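Local coordinates for protein thiamin pyrophosphokinase (Geobacillus thermodenitrificans, PDB 3K94) that probably transfers the pyrophosphate group of ATP to thiamine, making the cofactor thiamine diphosphate, at residues T34-E39 with K61-F66; S158-F164 with E201-M205. All blocks are in the same frame, centred on the assembly; numbering follows the deposited sequence.

Interaction 1 comes first along the chain and is complete before interaction 2 begins. Their centres lie 43 Å apart on opposite sides of the chain's centre, and their nearest atoms are still about 24 Å apart, so neither can touch the other. Interaction 1 joins helices 33-40 and 56-65 in the family's catalytic region, beside the parallel strands. Interaction 2 lies in the vitamin B1 binding region, where 158-164 meets the turn leading into strand 204-209. The strands run on from the parallel part of the catalytic region to antiparallel ones such as 131-136 and 204-209. Interaction 1 thus packs two helices on the parallel strands, while interaction 2 joins crossings between the two sheets of the B1-binding region.

Interaction 1: T34-E39 with K61-F66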
ATOM      1  N   THR B  34      -7.565  -1.030  20.216  1.00 22.07           N
ATOM      2  CA  THR B  34      -7.721  -1.493  21.591  1.00 25.78           C
ATOM      3  C   THR B  34      -9.010  -2.289  21.794  1.00 24.08           C
ATOM      4  O   THR B  34      -9.026  -3.260  22.552  1.00 25.94           O
ATOM      5  CB  THR B  34      -7.659  -0.314  22.598  1.00 24.22           C
ATOM      6  OG1 THR B  34      -6.329   0.212  22.621  1.00 27.10           O
ATOM      7  CG2 THR B  34      -8.046  -0.776  24.004  1.00 22.22           C
HETATM    8  N   MSE B  35     -10.087  -1.872  21.125  1.00 22.59           N
HETATM    9  CA  MSE B  35     -11.359  -2.596  21.194  1.00 24.45           C
HETATM   10  C   MSE B  35     -11.231  -4.020  20.625  1.00 24.20           C
HETATM   11  O   MSE B  35     -11.834  -4.963  21.146  1.00 25.92           O
HETATM   12  CB  MSE B  35     -12.473  -1.841  20.448  1.00 23.99           C
HETATM   13  CG  MSE B  35     -12.767  -0.462  20.953  1.00 27.74           C
HETATM   14 SE   MSE B  35     -12.903  -0.459  22.920  1.00 49.90          SE
HETATM   15  CE  MSE B  35     -14.392  -1.737  23.131  1.00 17.02           C
ATOM     16  N   THR B  36     -10.454  -4.170  19.552  1.00 24.81           N
ATOM     17  CA  THR B  36     -10.200  -5.495  18.973  1.00 25.86           C
ATOM     18  C   THR B  36      -9.545  -6.415  20.005  1.00 26.71           C
ATOM     19  O   THR B  36      -9.940  -7.578  20.155  1.00 27.28           O
ATOM     20  CB  THR B  36      -9.313  -5.407  17.721  1.00 26.77           C
ATOM     21  OG1 THR B  36      -9.951  -4.571  16.750  1.00 32.03           O
ATOM     22  CG2 THR B  36      -9.067  -6.803  17.115  1.00 24.79           C
ATOM     23  N   LEU B  37      -8.556  -5.886  20.721  1.00 22.19           N
ATOM     24  CA  LEU B  37      -7.916  -6.624  21.809  1.00 22.07           C
ATOM     25  C   LEU B  37      -8.927  -7.037  22.887  1.00 26.07           C
ATOM     26  O   LEU B  37      -8.935  -8.187  23.318  1.00 28.08           O
ATOM     27  CB  LEU B  37      -6.786  -5.806  22.437  1.00 19.61           C
ATOM     28  CG  LEU B  37      -5.646  -5.424  21.478  1.00 29.39           C
ATOM     29  CD1 LEU B  37      -4.655  -4.473  22.143  1.00 29.15           C
ATOM     30  CD2 LEU B  37      -4.936  -6.667  20.959  1.00 26.12           C
ATOM     31  N   LEU B  38      -9.766  -6.099  23.320  1.00 26.14           N
ATOM     32  CA  LEU B  38     -10.756  -6.389  24.364  1.00 30.14           C
ATOM     33  C   LEU B  38     -11.646  -7.537  23.903  1.00 30.13           C
ATOM     34  O   LEU B  38     -11.985  -8.425  24.677  1.00 31.06           O
ATOM     35  CB  LEU B  38     -11.624  -5.161  24.651  1.00 28.73           C
ATOM     36  CG  LEU B  38     -12.403  -5.018  25.969  1.00 34.98           C
ATOM     37  CD1 LEU B  38     -13.730  -4.319  25.734  1.00 35.33           C
ATOM     38  CD2 LEU B  38     -12.629  -6.339  26.681  1.00 39.22           C
ATOM     39  N   GLU B  39     -12.021  -7.502  22.631  1.00 27.16           N
ATOM     40  CA  GLU B  39     -12.921  -8.502  22.079  1.00 37.07           C
ATOM     41  C   GLU B  39     -12.311  -9.892  22.096  1.00 29.87           C
ATOM     42  O   GLU B  39     -13.022 -10.878  22.274  1.00 31.15           O
ATOM     43  CB  GLU B  39     -13.341  -8.126  20.657  1.00 47.95           C
ATOM     44  CG  GLU B  39     -14.241  -6.911  20.603  1.00 62.79           C
ATOM     45  CD  GLU B  39     -15.521  -7.106  21.401  1.00 76.85           C
ATOM     46  OE1 GLU B  39     -15.937  -8.274  21.590  1.00 78.66           O
ATOM     47  OE2 GLU B  39     -16.113  -6.092  21.835  1.00 83.76           O
ATOM     48  N   LYS B  61     -17.281   0.213  27.530  1.00 28.48           N
ATOM     49  CA  LYS B  61     -16.898  -1.199  27.613  1.00 27.39           C
ATOM     50  C   LYS B  61     -15.423  -1.365  27.977  1.00 23.76           C
ATOM     51  O   LYS B  61     -15.048  -2.229  28.767  1.00 26.26           O
ATOM     52  CB  LYS B  61     -17.185  -1.919  26.293  1.00 42.45           C
ATOM     53  CG  LYS B  61     -18.633  -2.302  26.086  1.00 53.57           C
ATOM     54  CD  LYS B  61     -18.746  -3.402  25.043  1.00 63.08           C
ATOM     55  CE  LYS B  61     -18.012  -4.664  25.502  1.00 69.64           C
ATOM     56  NZ  LYS B  61     -18.109  -5.785  24.518  1.00 71.75           N
ATOM     57  N   LEU B  62     -14.589  -0.512  27.407  1.00 24.52           N
ATOM     58  CA  LEU B  62     -13.157  -0.541  27.670  1.00 26.87           C
ATOM     59  C   LEU B  62     -12.822  -0.226  29.133  1.00 32.44           C
ATOM     60  O   LEU B  62     -12.088  -0.981  29.782  1.00 27.89           O
ATOM     61  CB  LEU B  62     -12.454   0.464  26.765  1.00 26.67           C
ATOM     62  CG  LEU B  62     -10.966   0.355  26.460  1.00 36.53           C
ATOM     63  CD1 LEU B  62     -10.276   1.696  26.691  1.00 44.64           C
ATOM     64  CD2 LEU B  62     -10.287  -0.768  27.235  1.00 31.17           C
ATOM     65  N   GLN B  63     -13.331   0.888  29.658  1.00 33.31           N
ATOM     66  CA  GLN B  63     -12.938   1.244  31.017  1.00 31.14           C
ATOM     67  C   GLN B  63     -13.556   0.284  32.019  1.00 30.64           C
ATOM     68  O   GLN B  63     -12.989   0.036  33.074  1.00 27.93           O
ATOM     69  CB  GLN B  63     -13.196   2.719  31.357  1.00 35.54           C
ATOM     70  CG  GLN B  63     -14.484   3.047  32.059  1.00 36.01           C
ATOM     71  CD  GLN B  63     -14.571   2.553  33.490  1.00 27.70           C
ATOM     72  OE1 GLN B  63     -13.710   2.824  34.346  1.00 32.49           O
ATOM     73  NE2 GLN B  63     -15.635   1.829  33.763  1.00 22.67           N
ATOM     74  N   GLN B  64     -14.711  -0.270  31.675  1.00 27.27           N
ATOM     75  CA  GLN B  64     -15.324  -1.309  32.496  1.00 30.49           C
ATOM     76  C   GLN B  64     -14.395  -2.527  32.624  1.00 33.19           C
ATOM     77  O   GLN B  64     -14.089  -2.994  33.731  1.00 29.30           O
ATOM     78  CB  GLN B  64     -16.671  -1.704  31.888  1.00 35.93           C
ATOM     79  CG  GLN B  64     -17.062  -3.139  32.117  1.00 50.23           C
ATOM     80  CD  GLN B  64     -17.421  -3.399  33.542  1.00 61.55           C
ATOM     81  OE1 GLN B  64     -17.360  -4.536  34.014  1.00 67.12           O
ATOM     82  NE2 GLN B  64     -17.791  -2.342  34.257  1.00 66.49           N
ATOM     83  N   ALA B  65     -13.942  -3.027  31.476  1.00 36.56           N
ATOM     84  CA  ALA B  65     -13.026  -4.158  31.415  1.00 35.36           C
ATOM     85  C   ALA B  65     -11.665  -3.864  32.052  1.00 34.04           C
ATOM     86  O   ALA B  65     -11.172  -4.665  32.829  1.00 32.10           O
ATOM     87  CB  ALA B  65     -12.847  -4.627  29.962  1.00 30.52           C
ATOM     88  N   PHE B  66     -11.053  -2.732  31.711  1.00 29.89           N
ATOM     89  CA  PHE B  66      -9.732  -2.383  32.244  1.00 29.23           C
ATOM     90  C   PHE B  66      -9.713  -0.969  32.833  1.00 29.14           C
ATOM     91  O   PHE B  66      -9.211  -0.036  32.199  1.00 27.52           O
ATOM     92  CB  PHE B  66      -8.671  -2.469  31.143  1.00 30.81           C
ATOM     93  CG  PHE B  66      -8.759  -3.710  30.310  1.00 34.73           C
ATOM     94  CD1 PHE B  66      -8.496  -4.949  30.861  1.00 37.88           C
ATOM     95  CD2 PHE B  66      -9.081  -3.636  28.966  1.00 34.26           C
ATOM     96  CE1 PHE B  66      -8.572  -6.096  30.084  1.00 34.64           C
ATOM     97  CE2 PHE B  66      -9.158  -4.773  28.197  1.00 36.65           C
ATOM     98  CZ  PHE B  66      -8.901  -6.010  28.766  1.00 32.98           C
TER
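Leu38 reaches from helix 33-40 into the angle between the end of helix 56-65 and the ring that follows it. Its CG is anti to the backbone N (chi1 -160°), and this points the isobutyl fork across the gap with each methyl in a different place. CD2 meets Ala65 CB at 3.7 Å, while CD1 lies over the backbone of the facing helix, 3.9 Å from Lys61 O. CG itself sits 3.9 Å from Phe66 CE2, approaching the ring obliquely, and the two side chains run antiparallel past one another. The Phe66 ring is also placed by its own segment: Ala65 CB rests 4.0 Å above the centre of one face, and Leu62 CD2 lies in the ring plane at its edge. Replacing Leu38 with an alanine would probably open a gap against Ala65 and leave this side of the Phe66 ring without its leucine neighbour.

One turn earlier, Thr34 and Leu62 meet nearly square to each other, with Thr34 CG2 3.9 Å from Leu62 CD2. In Met35, a selenomethionine here, chi1 and a chi2 of -46° carry SE to Leu62 CB, at 4.0 Å, and the bend at chi3 turns CE toward Lys61. At the exposed margin, Lys61 NZ and Glu39 OE2 form a salt bridge whose 3.4 Å hydrogen bond is weak, with the two side chains roughly perpendicular.

The segment axes pass 10.6 Å apart at 53°, a wide spacing bridged by side chains rather than by touching backbones. In chain order, helix 33-40 links strands 28-30 and 46-48, and helix 56-65 links 46-48 and 71-72. Since these strands are parallel neighbours, the contact pairs the helices of two consecutive beta-alpha-beta crossovers, as in Rossmann-like alpha/beta folds.

Interaction 2: S158-F164 with E201-M205; sequences SETVAEF and EGILM
Ser158 and Ile203 are tied by two hydrogen bonds. Ser158 N donates to Ile203 O at 3.3 Å. In the other, Ile203 N donates to Ser158 OG at 2.8 Å. Its N-H...O angle is 157°. The same hydroxyl donates within its own segment, Ser158 OG to Thr160 O at 2.7 Å, so it acts as donor and acceptor at once. A chi1 of 56° tucks OG in over the backbone, within range of both Ile203 N and Thr160 O. Gly202 CA lies beside the hydroxyl, 3.3 Å from Ser158 OG. A beta carbon there would collide with Thr160 O and that hydroxyl; independently, the backbone angles would jam it against Glu201 O, in itself reason for glycine.

These bonds lie where a beta-sandwich turns from one sheet to the other. Segment 158-164 leads from strand 151-156 toward 165-167, while 201-205 runs from 194-199 into 204-209, so both cross at the same end of the vitamin B1 binding region.

Farther along, Glu201 O accepts Ala162 N at 3.1 Å, the donor standing 36° out of the carbonyl plane, and also a CA-H...O contact from Val161 CA at 3.3 Å. On the buried side, Val161 CG2 lies 4.2 Å from Leu204 CD1. The other methyl, Leu204 CD2, presses tightly on Phe164 CE1 at 3.4 Å, the leucine set crosswise to the phenylalanine. Tyr154 of strand 151-156 meets the Phe164 ring edge-to-face.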
ATOM      1  N   SER B 158      15.973   1.864  -1.947  1.00 26.87           N
ATOM      2  CA  SER B 158      17.085   2.722  -2.342  1.00 28.51           C
ATOM      3  C   SER B 158      17.241   2.718  -3.861  1.00 34.01           C
ATOM      4  O   SER B 158      16.694   1.851  -4.552  1.00 35.91           O
ATOM      5  CB  SER B 158      18.364   2.208  -1.702  1.00 24.49           C
ATOM      6  OG  SER B 158      18.551   0.858  -2.079  1.00 29.82           O
ATOM      7  N   GLU B 159      17.999   3.677  -4.380  1.00 34.68           N
ATOM      8  CA  GLU B 159      18.184   3.796  -5.821  1.00 38.53           C
ATOM      9  C   GLU B 159      18.768   2.515  -6.429  1.00 34.52           C
ATOM     10  O   GLU B 159      18.412   2.115  -7.542  1.00 31.93           O
ATOM     11  CB  GLU B 159      19.058   5.006  -6.157  1.00 46.18           C
ATOM     12  CG  GLU B 159      18.643   5.704  -7.432  1.00 59.02           C
ATOM     13  CD  GLU B 159      17.152   6.007  -7.459  1.00 69.87           C
ATOM     14  OE1 GLU B 159      16.583   6.318  -6.385  1.00 75.11           O
ATOM     15  OE2 GLU B 159      16.547   5.933  -8.550  1.00 70.87           O
ATOM     16  N   THR B 160      19.668   1.870  -5.701  1.00 30.06           N
ATOM     17  CA  THR B 160      20.204   0.601  -6.163  1.00 29.98           C
ATOM     18  C   THR B 160      20.318  -0.375  -5.005  1.00 27.48           C
ATOM     19  O   THR B 160      20.388   0.023  -3.845  1.00 27.71           O
ATOM     20  CB  THR B 160      21.578   0.755  -6.869  1.00 41.28           C
ATOM     21  OG1 THR B 160      22.617   0.872  -5.896  1.00 40.01           O
ATOM     22  CG2 THR B 160      21.599   1.983  -7.770  1.00 43.83           C
ATOM     23  N   VAL B 161      20.298  -1.657  -5.335  1.00 30.47           N
ATOM     24  CA  VAL B 161      20.510  -2.726  -4.371  1.00 30.05           C
ATOM     25  C   VAL B 161      21.518  -3.685  -4.984  1.00 33.50           C
ATOM     26  O   VAL B 161      21.253  -4.286  -6.025  1.00 36.05           O
ATOM     27  CB  VAL B 161      19.208  -3.476  -4.064  1.00 27.14           C
ATOM     28  CG1 VAL B 161      19.508  -4.816  -3.395  1.00 26.81           C
ATOM     29  CG2 VAL B 161      18.281  -2.613  -3.187  1.00 23.95           C
ATOM     30  N   ALA B 162      22.681  -3.814  -4.353  1.00 35.28           N
ATOM     31  CA  ALA B 162      23.773  -4.577  -4.957  1.00 33.21           C
ATOM     32  C   ALA B 162      23.854  -6.009  -4.466  1.00 31.66           C
ATOM     33  O   ALA B 162      23.427  -6.326  -3.349  1.00 27.30           O
ATOM     34  CB  ALA B 162      25.108  -3.867  -4.752  1.00 32.69           C
ATOM     35  N   GLU B 163      24.412  -6.851  -5.333  1.00 28.74           N
ATOM     36  CA  GLU B 163      24.680  -8.257  -5.074  1.00 29.02           C
ATOM     37  C   GLU B 163      23.488  -8.982  -4.469  1.00 28.92           C
ATOM     38  O   GLU B 163      23.623  -9.739  -3.513  1.00 31.16           O
ATOM     39  CB  GLU B 163      25.921  -8.426  -4.196  1.00 33.77           C
ATOM     40  CG  GLU B 163      27.172  -7.753  -4.741  1.00 42.07           C
ATOM     41  CD  GLU B 163      28.352  -7.890  -3.791  1.00 51.79           C
ATOM     42  OE1 GLU B 163      28.557  -9.000  -3.256  1.00 57.55           O
ATOM     43  OE2 GLU B 163      29.069  -6.892  -3.569  1.00 53.69           O
ATOM     44  N   PHE B 164      22.313  -8.749  -5.039  1.00 28.44           N
ATOM     45  CA  PHE B 164      21.130  -9.452  -4.592  1.00 21.56           C
ATOM     46  C   PHE B 164      21.234 -10.941  -4.949  1.00 26.14           C
ATOM     47  O   PHE B 164      21.478 -11.296  -6.097  1.00 24.05           O
ATOM     48  CB  PHE B 164      19.885  -8.820  -5.197  1.00 20.74           C
ATOM     49  CG  PHE B 164      18.622  -9.376  -4.655  1.00 25.84           C
ATOM     50  CD1 PHE B 164      18.321  -9.239  -3.307  1.00 26.68           C
ATOM     51  CD2 PHE B 164      17.734 -10.048  -5.477  1.00 26.43           C
ATOM     52  CE1 PHE B 164      17.153  -9.761  -2.792  1.00 25.21           C
ATOM     53  CE2 PHE B 164      16.557 -10.557  -4.965  1.00 26.11           C
ATOM     54  CZ  PHE B 164      16.266 -10.407  -3.616  1.00 23.23           C
ATOM     55  N   GLU B 201      24.475  -3.894  -0.569  1.00 30.56           N
ATOM     56  CA  GLU B 201      24.238  -2.455  -0.527  1.00 36.47           C
ATOM     57  C   GLU B 201      22.772  -2.116  -0.722  1.00 32.12           C
ATOM     58  O   GLU B 201      22.061  -2.812  -1.448  1.00 26.49           O
ATOM     59  CB  GLU B 201      25.036  -1.739  -1.611  1.00 44.22           C
ATOM     60  CG  GLU B 201      26.523  -1.731  -1.394  1.00 57.55           C
ATOM     61  CD  GLU B 201      27.232  -0.875  -2.418  1.00 65.62           C
ATOM     62  OE1 GLU B 201      26.535  -0.142  -3.155  1.00 66.60           O
ATOM     63  OE2 GLU B 201      28.479  -0.936  -2.486  1.00 68.96           O
ATOM     64  N   GLY B 202      22.340  -1.031  -0.087  1.00 30.85           N
ATOM     65  CA  GLY B 202      21.020  -0.478  -0.327  1.00 32.92           C
ATOM     66  C   GLY B 202      19.958  -0.888   0.677  1.00 31.34           C
ATOM     67  O   GLY B 202      20.267  -1.371   1.768  1.00 31.08           O
ATOM     68  N   ILE B 203      18.698  -0.690   0.294  1.00 27.56           N
ATOM     69  CA  ILE B 203      17.564  -0.937   1.174  1.00 24.47           C
ATOM     70  C   ILE B 203      16.458  -1.620   0.391  1.00 24.87           C
ATOM     71  O   ILE B 203      16.038  -1.128  -0.652  1.00 27.58           O
ATOM     72  CB  ILE B 203      16.997   0.367   1.752  1.00 24.92           C
ATOM     73  CG1 ILE B 203      18.098   1.192   2.419  1.00 22.19           C
ATOM     74  CG2 ILE B 203      15.872   0.073   2.752  1.00 23.55           C
ATOM     75  CD1 ILE B 203      17.568   2.431   3.090  1.00 26.00           C
ATOM     76  N   LEU B 204      15.962  -2.738   0.902  1.00 18.88           N
ATOM     77  CA  LEU B 204      15.088  -3.589   0.104  1.00 21.92           C
ATOM     78  C   LEU B 204      13.811  -3.964   0.833  1.00 25.75           C
ATOM     79  O   LEU B 204      13.840  -4.332   2.013  1.00 25.41           O
ATOM     80  CB  LEU B 204      15.831  -4.861  -0.291  1.00 23.95           C
ATOM     81  CG  LEU B 204      15.103  -5.837  -1.208  1.00 24.86           C
ATOM     82  CD1 LEU B 204      15.158  -5.315  -2.637  1.00 21.43           C
ATOM     83  CD2 LEU B 204      15.733  -7.218  -1.129  1.00 23.06           C
HETATM   84  N   MSE B 205      12.693  -3.892   0.123  1.00 21.56           N
HETATM   85  CA  MSE B 205      11.414  -4.275   0.692  1.00 22.91           C
HETATM   86  C   MSE B 205      11.025  -5.679   0.274  1.00 23.68           C
HETATM   87  O   MSE B 205      11.114  -6.026  -0.899  1.00 21.75           O
HETATM   88  CB  MSE B 205      10.326  -3.284   0.265  1.00 23.82           C
HETATM   89  CG  MSE B 205       8.943  -3.671   0.742  1.00 25.75           C
HETATM   90 SE   MSE B 205       7.540  -2.363   0.279  1.00 39.97          SE
HETATM   91  CE  MSE B 205       7.969  -2.083  -1.596  1.00138.37           C
TER